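Local coordinates for protein esterase D (Lactobacillus rhamnosus, PDB 3DKR) that probably hydrolyses carboxylic esters with a serine-histidine-aspartate triad set in an alpha/beta hydrolase fold, at residues A[71-74]-A[75-78]; A[34-37]-A[38-41]; A[193-196]-A[197-200]; A[83-86]-A[87-91]. One frame throughout, in Å; residues are numbered along the deposited sequence.

Contact 1 of 4, residues A[71-74]-A[75-78]; sequences KGNP and DIWW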
loop_
_atom_site.group_PDB
_atom_site.type_symbol
_atom_site.label_atom_id
_atom_site.label_comp_id
_atom_site.label_asym_id
_atom_site.label_seq_id
_atom_site.Cartn_x
_atom_site.Cartn_y
_atom_site.Cartn_z
ATOM N N LYS A 71 -6.960 -16.553 5.532
ATOM C CA LYS A 71 -5.866 -17.023 4.676
ATOM C C LYS A 71 -4.755 -15.989 4.466
ATOM O O LYS A 71 -3.771 -16.275 3.787
ATOM C CB LYS A 71 -6.403 -17.509 3.326
ATOM C CG LYS A 71 -7.412 -18.641 3.455
ATOM C CD LYS A 71 -7.748 -19.255 2.116
ATOM C CE LYS A 71 -8.904 -20.243 2.244
ATOM N NZ LYS A 71 -8.784 -21.125 3.443
ATOM N N GLY A 72 -4.899 -14.801 5.046
ATOM C CA GLY A 72 -3.830 -13.805 5.001
ATOM C C GLY A 72 -3.523 -13.321 6.399
ATOM O O GLY A 72 -4.356 -13.427 7.294
ATOM N N ASN A 73 -2.306 -12.817 6.576
ATOM C CA ASN A 73 -1.903 -12.140 7.800
ATOM C C ASN A 73 -0.663 -11.306 7.517
ATOM O O ASN A 73 -0.031 -11.482 6.458
ATOM C CB ASN A 73 -1.668 -13.147 8.937
ATOM C CG ASN A 73 -0.473 -14.021 8.702
ATOM O OD1 ASN A 73 0.623 -13.532 8.466
ATOM N ND2 ASN A 73 -0.676 -15.349 8.774
ATOM N N PRO A 74 -0.336 -10.380 8.429
ATOM C CA PRO A 74 0.796 -9.476 8.164
ATOM C C PRO A 74 2.112 -10.166 7.885
ATOM O O PRO A 74 2.917 -9.647 7.105
ATOM C CB PRO A 74 0.861 -8.615 9.427
ATOM C CG PRO A 74 -0.555 -8.623 9.937
ATOM C CD PRO A 74 -1.030 -10.022 9.679
ATOM N N ASP A 75 2.363 -11.318 8.505
ATOM C CA ASP A 75 3.611 -12.025 8.268
ATOM C C ASP A 75 3.669 -12.565 6.847
ATOM O O ASP A 75 4.688 -12.414 6.159
ATOM C CB ASP A 75 3.825 -13.111 9.331
ATOM C CG ASP A 75 3.969 -12.520 10.718
ATOM O OD1 ASP A 75 4.791 -11.583 10.898
ATOM O OD2 ASP A 75 3.209 -12.954 11.615
ATOM N N ILE A 76 2.567 -13.146 6.382
ATOM C CA ILE A 76 2.478 -13.624 4.983
ATOM C C ILE A 76 2.651 -12.453 4.014
ATOM O O ILE A 76 3.417 -12.534 3.041
ATOM C CB ILE A 76 1.140 -14.358 4.716
ATOM C CG1 ILE A 76 1.090 -15.657 5.522
ATOM C CG2 ILE A 76 0.950 -14.627 3.233
ATOM C CD1 ILE A 76 -0.269 -16.344 5.542
ATOM N N TRP A 77 1.947 -11.360 4.289
ATOM C CA TRP A 77 1.964 -10.204 3.391
ATOM C C TRP A 77 3.346 -9.564 3.373
ATOM O O TRP A 77 3.787 -9.049 2.333
ATOM C CB TRP A 77 0.899 -9.178 3.788
ATOM C CG TRP A 77 -0.475 -9.774 3.792
ATOM C CD1 TRP A 77 -0.939 -10.762 2.976
ATOM C CD2 TRP A 77 -1.572 -9.388 4.626
ATOM N NE1 TRP A 77 -2.263 -11.030 3.261
ATOM C CE2 TRP A 77 -2.670 -10.208 4.280
ATOM C CE3 TRP A 77 -1.729 -8.448 5.655
ATOM C CZ2 TRP A 77 -3.909 -10.105 4.923
ATOM C CZ3 TRP A 77 -2.971 -8.348 6.287
ATOM C CH2 TRP A 77 -4.038 -9.169 5.914
ATOM N N TRP A 78 4.037 -9.599 4.504
ATOM C CA TRP A 78 5.421 -9.112 4.539
ATOM C C TRP A 78 6.332 -9.997 3.682
ATOM O O TRP A 78 7.133 -9.494 2.887
ATOM C CB TRP A 78 5.921 -9.014 5.983
ATOM C CG TRP A 78 7.392 -8.723 6.148
ATOM C CD1 TRP A 78 8.260 -9.402 6.938
ATOM C CD2 TRP A 78 8.156 -7.671 5.525
ATOM N NE1 TRP A 78 9.517 -8.852 6.862
ATOM C CE2 TRP A 78 9.486 -7.792 5.995
ATOM C CE3 TRP A 78 7.852 -6.650 4.624
ATOM C CZ2 TRP A 78 10.507 -6.926 5.595
ATOM C CZ3 TRP A 78 8.885 -5.777 4.217
ATOM C CH2 TRP A 78 10.188 -5.933 4.703
#

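Contact 2 of 4, residues A[34-37]-A[38-41]; sequences SPND and MNFM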
loop_
_atom_site.group_PDB
_atom_site.type_symbol
_atom_site.label_atom_id
_atom_site.label_comp_id
_atom_site.label_asym_id
_atom_site.label_seq_id
_atom_site.Cartn_x
_atom_site.Cartn_y
_atom_site.Cartn_z
ATOM N N SER A 34 -6.748 -4.933 -3.826
ATOM C CA SER A 34 -6.218 -5.902 -4.775
ATOM C C SER A 34 -5.345 -5.142 -5.756
ATOM O O SER A 34 -5.233 -3.888 -5.646
ATOM C CB SER A 34 -7.351 -6.587 -5.543
ATOM O OG SER A 34 -7.844 -5.750 -6.578
ATOM N N PRO A 35 -4.703 -5.863 -6.689
ATOM C CA PRO A 35 -3.968 -5.125 -7.727
ATOM C C PRO A 35 -4.799 -4.044 -8.451
ATOM O O PRO A 35 -4.226 -3.078 -8.939
ATOM C CB PRO A 35 -3.491 -6.236 -8.663
ATOM C CG PRO A 35 -3.267 -7.420 -7.708
ATOM C CD PRO A 35 -4.459 -7.318 -6.773
ATOM N N ASN A 36 -6.128 -4.175 -8.494
ATOM C CA ASN A 36 -6.946 -3.136 -9.134
ATOM C C ASN A 36 -6.746 -1.740 -8.546
ATOM O O ASN A 36 -6.916 -0.730 -9.246
ATOM C CB ASN A 36 -8.428 -3.485 -9.075
ATOM C CG ASN A 36 -8.787 -4.693 -9.929
ATOM O OD1 ASN A 36 -9.645 -5.506 -9.545
ATOM N ND2 ASN A 36 -8.162 -4.804 -11.087
ATOM N N ASP A 37 -6.372 -1.687 -7.260
ATOM C CA ASP A 37 -6.091 -0.429 -6.568
ATOM C C ASP A 37 -5.018 0.372 -7.314
ATOM O O ASP A 37 -4.959 1.588 -7.207
ATOM C CB ASP A 37 -5.546 -0.686 -5.153
ATOM C CG ASP A 37 -6.536 -1.372 -4.216
ATOM O OD1 ASP A 37 -7.756 -1.388 -4.484
ATOM O OD2 ASP A 37 -6.050 -1.899 -3.193
ATOM N N MET A 38 -4.178 -0.336 -8.066
ATOM C CA MET A 38 -2.993 0.260 -8.672
ATOM C C MET A 38 -3.053 0.337 -10.203
ATOM O O MET A 38 -2.063 0.713 -10.835
ATOM C CB MET A 38 -1.742 -0.530 -8.251
ATOM C CG MET A 38 -1.443 -0.497 -6.752
ATOM S SD MET A 38 -1.085 1.178 -6.215
ATOM C CE MET A 38 -0.625 0.890 -4.501
ATOM N N ASN A 39 -4.190 -0.008 -10.818
ATOM C CA ASN A 39 -4.269 0.002 -12.289
ATOM C C ASN A 39 -3.894 1.352 -12.896
ATOM O O ASN A 39 -3.069 1.422 -13.809
ATOM C CB ASN A 39 -5.681 -0.356 -12.774
ATOM C CG ASN A 39 -6.062 -1.781 -12.478
ATOM O OD1 ASN A 39 -5.223 -2.606 -12.098
ATOM N ND2 ASN A 39 -7.363 -2.098 -12.658
ATOM N N PHE A 40 -4.493 2.426 -12.405
ATOM C CA PHE A 40 -4.216 3.746 -12.988
ATOM C C PHE A 40 -2.748 4.133 -12.781
ATOM O O PHE A 40 -2.089 4.626 -13.702
ATOM C CB PHE A 40 -5.082 4.852 -12.398
ATOM C CG PHE A 40 -6.577 4.657 -12.568
ATOM C CD1 PHE A 40 -7.123 3.749 -13.477
ATOM C CD2 PHE A 40 -7.433 5.424 -11.797
ATOM C CE1 PHE A 40 -8.516 3.606 -13.579
ATOM C CE2 PHE A 40 -8.804 5.299 -11.908
ATOM C CZ PHE A 40 -9.349 4.405 -12.795
ATOM N N MET A 41 -2.249 3.935 -11.564
ATOM C CA MET A 41 -0.872 4.323 -11.223
ATOM C C MET A 41 0.112 3.543 -12.082
ATOM O O MET A 41 1.040 4.109 -12.701
ATOM C CB MET A 41 -0.608 4.098 -9.724
ATOM C CG MET A 41 0.859 4.255 -9.262
ATOM S SD MET A 41 1.498 5.931 -9.508
ATOM C CE MET A 41 0.517 6.840 -8.312
HETATM O O HOH W 1 -4.421 3.122 -9.545
#

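Contact 3 of 4, residues A[193-196]-A[197-200]; sequences GQDE and LVDG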
loop_
_atom_site.group_PDB
_atom_site.type_symbol
_atom_site.label_atom_id
_atom_site.label_comp_id
_atom_site.label_asym_id
_atom_site.label_seq_id
_atom_site.Cartn_x
_atom_site.Cartn_y
_atom_site.Cartn_z
ATOM N N GLY A 193 -6.796 14.199 2.061
ATOM C CA GLY A 193 -7.252 15.220 3.025
ATOM C C GLY A 193 -8.664 15.026 3.574
ATOM O O GLY A 193 -9.070 15.748 4.498
ATOM N N GLN A 194 -9.424 14.081 3.014
ATOM C CA GLN A 194 -10.750 13.720 3.518
ATOM C C GLN A 194 -10.808 12.204 3.702
ATOM O O GLN A 194 -11.757 11.524 3.321
ATOM C CB GLN A 194 -11.839 14.222 2.565
ATOM C CG GLN A 194 -11.862 15.739 2.417
ATOM C CD GLN A 194 -12.373 16.464 3.671
ATOM O OE1 GLN A 194 -12.919 15.848 4.596
ATOM N NE2 GLN A 194 -12.193 17.794 3.696
ATOM N N ASP A 195 -9.774 11.688 4.353
ATOM C CA ASP A 195 -9.614 10.250 4.480
ATOM C C ASP A 195 -10.571 9.666 5.513
ATOM O O ASP A 195 -10.456 9.938 6.721
ATOM C CB ASP A 195 -8.172 9.896 4.860
ATOM C CG ASP A 195 -7.843 8.434 4.587
ATOM O OD1 ASP A 195 -8.667 7.553 4.932
ATOM O OD2 ASP A 195 -6.756 8.159 4.030
ATOM N N GLU A 196 -11.481 8.828 5.021
ATOM C CA GLU A 196 -12.498 8.185 5.832
ATOM C C GLU A 196 -12.070 6.887 6.521
ATOM O O GLU A 196 -12.838 6.339 7.318
ATOM C CB GLU A 196 -13.734 7.885 4.969
ATOM C CG GLU A 196 -13.608 6.695 4.013
ATOM C CD GLU A 196 -12.838 6.952 2.722
ATOM O OE1 GLU A 196 -12.088 7.959 2.616
ATOM O OE2 GLU A 196 -12.992 6.114 1.793
ATOM N N LEU A 197 -10.864 6.395 6.217
ATOM C CA LEU A 197 -10.419 5.107 6.726
ATOM C C LEU A 197 -9.269 5.200 7.720
ATOM O O LEU A 197 -9.192 4.390 8.622
ATOM C CB LEU A 197 -10.018 4.180 5.577
ATOM C CG LEU A 197 -11.098 3.776 4.586
ATOM C CD1 LEU A 197 -10.518 2.799 3.609
ATOM C CD2 LEU A 197 -12.300 3.161 5.316
ATOM N N VAL A 198 -8.370 6.169 7.548
ATOM C CA VAL A 198 -7.270 6.370 8.497
ATOM C C VAL A 198 -7.144 7.846 8.842
ATOM O O VAL A 198 -7.559 8.705 8.061
ATOM C CB VAL A 198 -5.921 5.831 7.966
ATOM C CG1 VAL A 198 -6.033 4.335 7.653
ATOM C CG2 VAL A 198 -5.447 6.628 6.760
ATOM N N ASP A 199 -6.593 8.114 10.027
ATOM C CA ASP A 199 -6.395 9.465 10.524
ATOM C C ASP A 199 -5.197 10.049 9.774
ATOM O O ASP A 199 -4.061 9.677 10.022
ATOM C CB ASP A 199 -6.134 9.399 12.031
ATOM C CG ASP A 199 -5.971 10.755 12.677
ATOM O OD1 ASP A 199 -5.805 11.769 11.954
ATOM O OD2 ASP A 199 -5.982 10.800 13.938
ATOM N N GLY A 200 -5.465 10.950 8.826
ATOM C CA GLY A 200 -4.416 11.530 8.015
ATOM C C GLY A 200 -3.337 12.255 8.784
ATOM O O GLY A 200 -2.260 12.499 8.257
HETATM O O HOH W 2 -8.234 11.639 8.150
#

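Contact 4 of 4, residues A[83-86]-A[87-91]; sequences AAVA and HMTAK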
loop_
_atom_site.group_PDB
_atom_site.type_symbol
_atom_site.label_atom_id
_atom_site.label_comp_id
_atom_site.label_asym_id
_atom_site.label_seq_id
_atom_site.Cartn_x
_atom_site.Cartn_y
_atom_site.Cartn_z
ATOM N N ALA A 83 9.374 -10.614 -1.306
ATOM C CA ALA A 83 9.580 -11.369 -2.543
ATOM C C ALA A 83 9.387 -10.490 -3.776
ATOM O O ALA A 83 10.102 -10.619 -4.787
ATOM C CB ALA A 83 8.624 -12.579 -2.599
ATOM N N ALA A 84 8.411 -9.594 -3.705
ATOM C CA ALA A 84 8.121 -8.717 -4.821
ATOM C C ALA A 84 9.289 -7.763 -5.045
ATOM O O ALA A 84 9.671 -7.493 -6.177
ATOM C CB ALA A 84 6.834 -7.937 -4.565
ATOM N N VAL A 85 9.826 -7.220 -3.960
ATOM C CA VAL A 85 11.008 -6.344 -4.061
ATOM C C VAL A 85 12.184 -7.112 -4.706
ATOM O O VAL A 85 12.809 -6.630 -5.652
ATOM C CB VAL A 85 11.394 -5.782 -2.688
ATOM C CG1 VAL A 85 12.786 -5.129 -2.736
ATOM C CG2 VAL A 85 10.335 -4.790 -2.200
ATOM N N ALA A 86 12.467 -8.324 -4.218
ATOM C CA ALA A 86 13.589 -9.103 -4.763
ATOM C C ALA A 86 13.430 -9.406 -6.252
ATOM O O ALA A 86 14.395 -9.376 -7.023
ATOM C CB ALA A 86 13.755 -10.396 -3.984
ATOM N N HIS A 87 12.199 -9.691 -6.660
ATOM C CA HIS A 87 11.866 -9.955 -8.066
ATOM C C HIS A 87 12.332 -8.802 -8.954
ATOM O O HIS A 87 12.871 -9.010 -10.047
ATOM C CB HIS A 87 10.346 -10.136 -8.184
ATOM C CG HIS A 87 9.855 -10.324 -9.580
ATOM N ND1 HIS A 87 10.027 -11.507 -10.276
ATOM C CD2 HIS A 87 9.174 -9.493 -10.407
ATOM C CE1 HIS A 87 9.479 -11.387 -11.475
ATOM N NE2 HIS A 87 8.954 -10.176 -11.577
ATOM N N MET A 88 12.144 -7.583 -8.454
ATOM C CA MET A 88 12.394 -6.375 -9.221
ATOM C C MET A 88 13.850 -5.927 -9.092
ATOM O O MET A 88 14.445 -5.495 -10.090
ATOM C CB MET A 88 11.426 -5.266 -8.810
ATOM C CG MET A 88 9.951 -5.578 -9.151
ATOM S SD MET A 88 9.656 -5.770 -10.925
ATOM C CE MET A 88 9.262 -4.086 -11.378
ATOM N N THR A 89 14.436 -6.055 -7.903
ATOM C CA THR A 89 15.857 -5.707 -7.759
ATOM C C THR A 89 16.767 -6.706 -8.494
ATOM O O THR A 89 17.954 -6.428 -8.690
ATOM C CB THR A 89 16.302 -5.603 -6.298
ATOM O OG1 THR A 89 16.150 -6.873 -5.656
ATOM C CG2 THR A 89 15.536 -4.521 -5.560
ATOM N N ALA A 90 16.260 -7.868 -8.882
ATOM C CA ALA A 90 17.055 -8.779 -9.730
ATOM C C ALA A 90 17.195 -8.267 -11.174
ATOM O O ALA A 90 18.141 -8.650 -11.880
ATOM C CB ALA A 90 16.430 -10.157 -9.732
ATOM N N LYS A 91 16.252 -7.420 -11.595
ATOM C CA LYS A 91 16.049 -7.059 -13.009
ATOM C C LYS A 91 16.489 -5.639 -13.354
ATOM O O LYS A 91 17.050 -5.412 -14.436
ATOM C CB LYS A 91 14.547 -7.158 -13.377
ATOM C CG LYS A 91 13.947 -8.514 -13.294
ATOM C CD LYS A 91 12.412 -8.465 -13.437
ATOM C CE LYS A 91 11.972 -8.064 -14.811
ATOM N NZ LYS A 91 10.662 -8.718 -15.159
HETATM O O HOH W 3 17.070 -9.712 -5.984
#

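Contact 1 of 4, residues A[71-74]-A[75-78]
Trp77 lays its indole against the backbone of Gly72 and Asn73. Asn73 O sits above one ring face, offset toward the rim and 3.2 Å from Trp77 CG, while Trp77 CZ2 reaches Gly72 C at 3.6 Å. Gly72 has no side chain to stand in the way of the indole, and its CA comes to 3.6 Å from Trp77 NE1. That N-H is spent elsewhere, on Ser58 O. The same Asn73 O accepts from Trp77 N at 2.9 Å in a nearly straight bond (165°), so the carbonyl that starts the helical bonding also lies over the indole.

The side chain of Asn73 is the N-cap of helix 74-89. With CG set between its own backbone N and carbonyl carbon (chi1 68°), the amide folds back over the first turn and offers OD1 to the helix. Ile76 N reaches Asn73 OD1 at 2.9 Å, tilted from the carbonyl plane; Asp75 N lies 2.8 Å from the same oxygen, but its bond is bent and weak. Ile76 crosses the amide at about a right angle and puts CD1 3.4 Å from Asn73 ND2, a methyl beside the amide nitrogen. Pro74, with no N-H to offer, opens the helix, and its CD stands 4.3 Å from Trp77 CZ3. Farther out, the indole packs against Phe57, His60 and Leu102.

The chemistry is that of a textbook N-cap: Ile76 N, which has no earlier turn to bond to, is satisfied by the Asn73 side-chain oxygen, Asp75 N is met by it weakly, and the partial positive charge of the helix start is probably eased, while the tryptophan covers the backbone just before.

Contact 2 of 4, residues A[34-37]-A[38-41]
Asn36 and Asn39 stand side by side, their side chains pointing the same way but their amide planes turned 81° apart, so the two groups do not stack. Asn39 CG rests near the backbone of the earlier residue, 3.7 Å from Asn36 CA. This pairing follows from a 3-10 turn: Met38 N bonds to Pro35 O at 2.9 Å, and Asn39 N to Asn36 O at 3.2 Å, each donor coming from above the carbonyl plane, as suits the tight winding.

Met38 points elsewhere. Both chi1 and chi2 are near -64°, which bends the chain back along the preceding peptide and leaves SD 4.0 Å from Asp37 O; the side chain packs on Leu27 of strand 23-28. Asp37 turns its carboxylate toward the start of the turn, where OD2 accepts from Ser34 N at 3.2 Å, met from above the carboxylate plane, and also from Ala30 N. The hydroxyl of Ser34 takes part too: OG accepts from Asn36 N at 3.0 Å, an ST turn.

One water carries the bonding onward, giving a hydrogen to Asp37 O at 2.8 Å and accepting from Met41 N. Asp37 O has a second donor in Thr229 OG1.

In alpha/beta hydrolases the loop after this strand commonly contributes to the oxyanion hole. Here the side chain of Asp37 is about 8 Å from that of His226, the predicted charge-relay histidine. Its carboxylate ties two backbone amides, Ser34 N and Ala30 N, across that loop, consistent with a fixed loop shape beside the active site.

Contact 3 of 4, residues A[193-196]-A[197-200]
A chi1 of -162° swings the carboxylate of Asp195 away from its own backbone N and under the peptides of Leu197 and Val198, and chi2 of -45° then turns OD1 to them. Leu197 N meets Asp195 OD1 at 2.8 Å, almost in line with the C-O bond, and closes an Asx turn. Val198 N bonds to the same oxygen at 3.0 Å from well above the carboxylate plane, so two donors grip OD1 from different directions. OD2 faces the other way, where it accepts from His226 ND1 and Gln191 NE2 and, weakly, from Ser124 OG. A leucine in place of Asp195 would probably leave the amides of Leu197 and Val198 without their shared acceptor and His226 ND1 without its carboxylate mate.

Val198 lies alongside this second oxygen: its CG2 comes to 3.4 Å from Asp195 OD2, the two side chains crossing at a slant. Glu196 and Leu197 run side by side, Glu196 CG 3.9 Å from Leu197 CG, while Glu196 OE1 takes the backbone N of His226. A water spans the loop, donating to Asp195 O at 3.1 Å and accepting from Gly200 N at 2.9 Å.

This is the acid loop of an alpha/beta hydrolase, following strand 187-192, with Asp195 and His226 predicted to form the charge relay for Ser101. The chemistry implies a division of labour: OD1 is spent on backbone amides that fix the carboxylate's rotation, leaving OD2 turned to the histidine, whose backbone is held in turn by Glu196.

Contact 4 of 4, residues A[83-86]-A[87-91]
Thr89 N gives the straightest of the backbone bonds between 83-86 and 87-91, to Val85 O at 2.8 Å and 168°. Two further i to i-4 bonds flank it: His87 N to Ala83 O at 3.0 Å, and Ala90 N to Ala86 O, also 3.0 Å but more bent at 138°. Between them Met88 N is shared, weakly bonded to Val85 O at 3.0 Å and to Ala84 O at 3.4 Å, so its N-H is divided between an i-3 and an i-4 carbonyl.

Thr89 turns its hydroxyl back over the preceding turn (chi1 62°), between the carbonyls of Val85 and Ala86. A water links the rim of the turn, donating to Ala86 O at 2.9 Å and hydrogen-bonded to Thr89 OG1. The methyl of Thr89 stays on the Val85 side, CG2 crossing at a slant to Val85 CG1, 4.0 Å off. With a glycine in place of Thr89 the water is likely to lose its side-chain partner, and a gap would probably open beside Val85 CG1.

His87 points its ring away from the turn; its CB stays close, 3.4 Å from Ala84 O. Lys91 CD lies over one face of the imidazole, offset toward the rim. The polar ends of both residues reach beyond the helix, His87 NE2 to Glu17 and Lys91 NZ to Glu17 and Glu19.

Far from the predicted active site, this last part of helix 74-89 lies on the central sheet: Ala84 and Met88 rest on Val26 of strand 23-28 and Tyr53 of strand 51-54, while Val85 and Thr89 face Val97 and Val95 of strand 94-99.

In the fold
Along the chain contact 2 comes first, then contact 1, contact 4 and contact 3. Contacts 1 and 4 share helix 74-89, one at its start and the other toward its end, with centres about 18 Å apart. Contact 2 leads from strand 23-28 into helix 39-47, and contact 3 from strand 187-192 toward helix 202-209; their nearest atoms are about 9 Å apart. Contact 3 holds the predicted triad's Asp195, and contact 2 lies about 8 Å from its histidine, side chain to side chain. Contacts 3 and 4, with centres about 31 Å apart, lie on opposite sides of the chain's centre. The active-site end of the mixed sheet is thus served by loops after its strands, while helix 74-89 runs away from it.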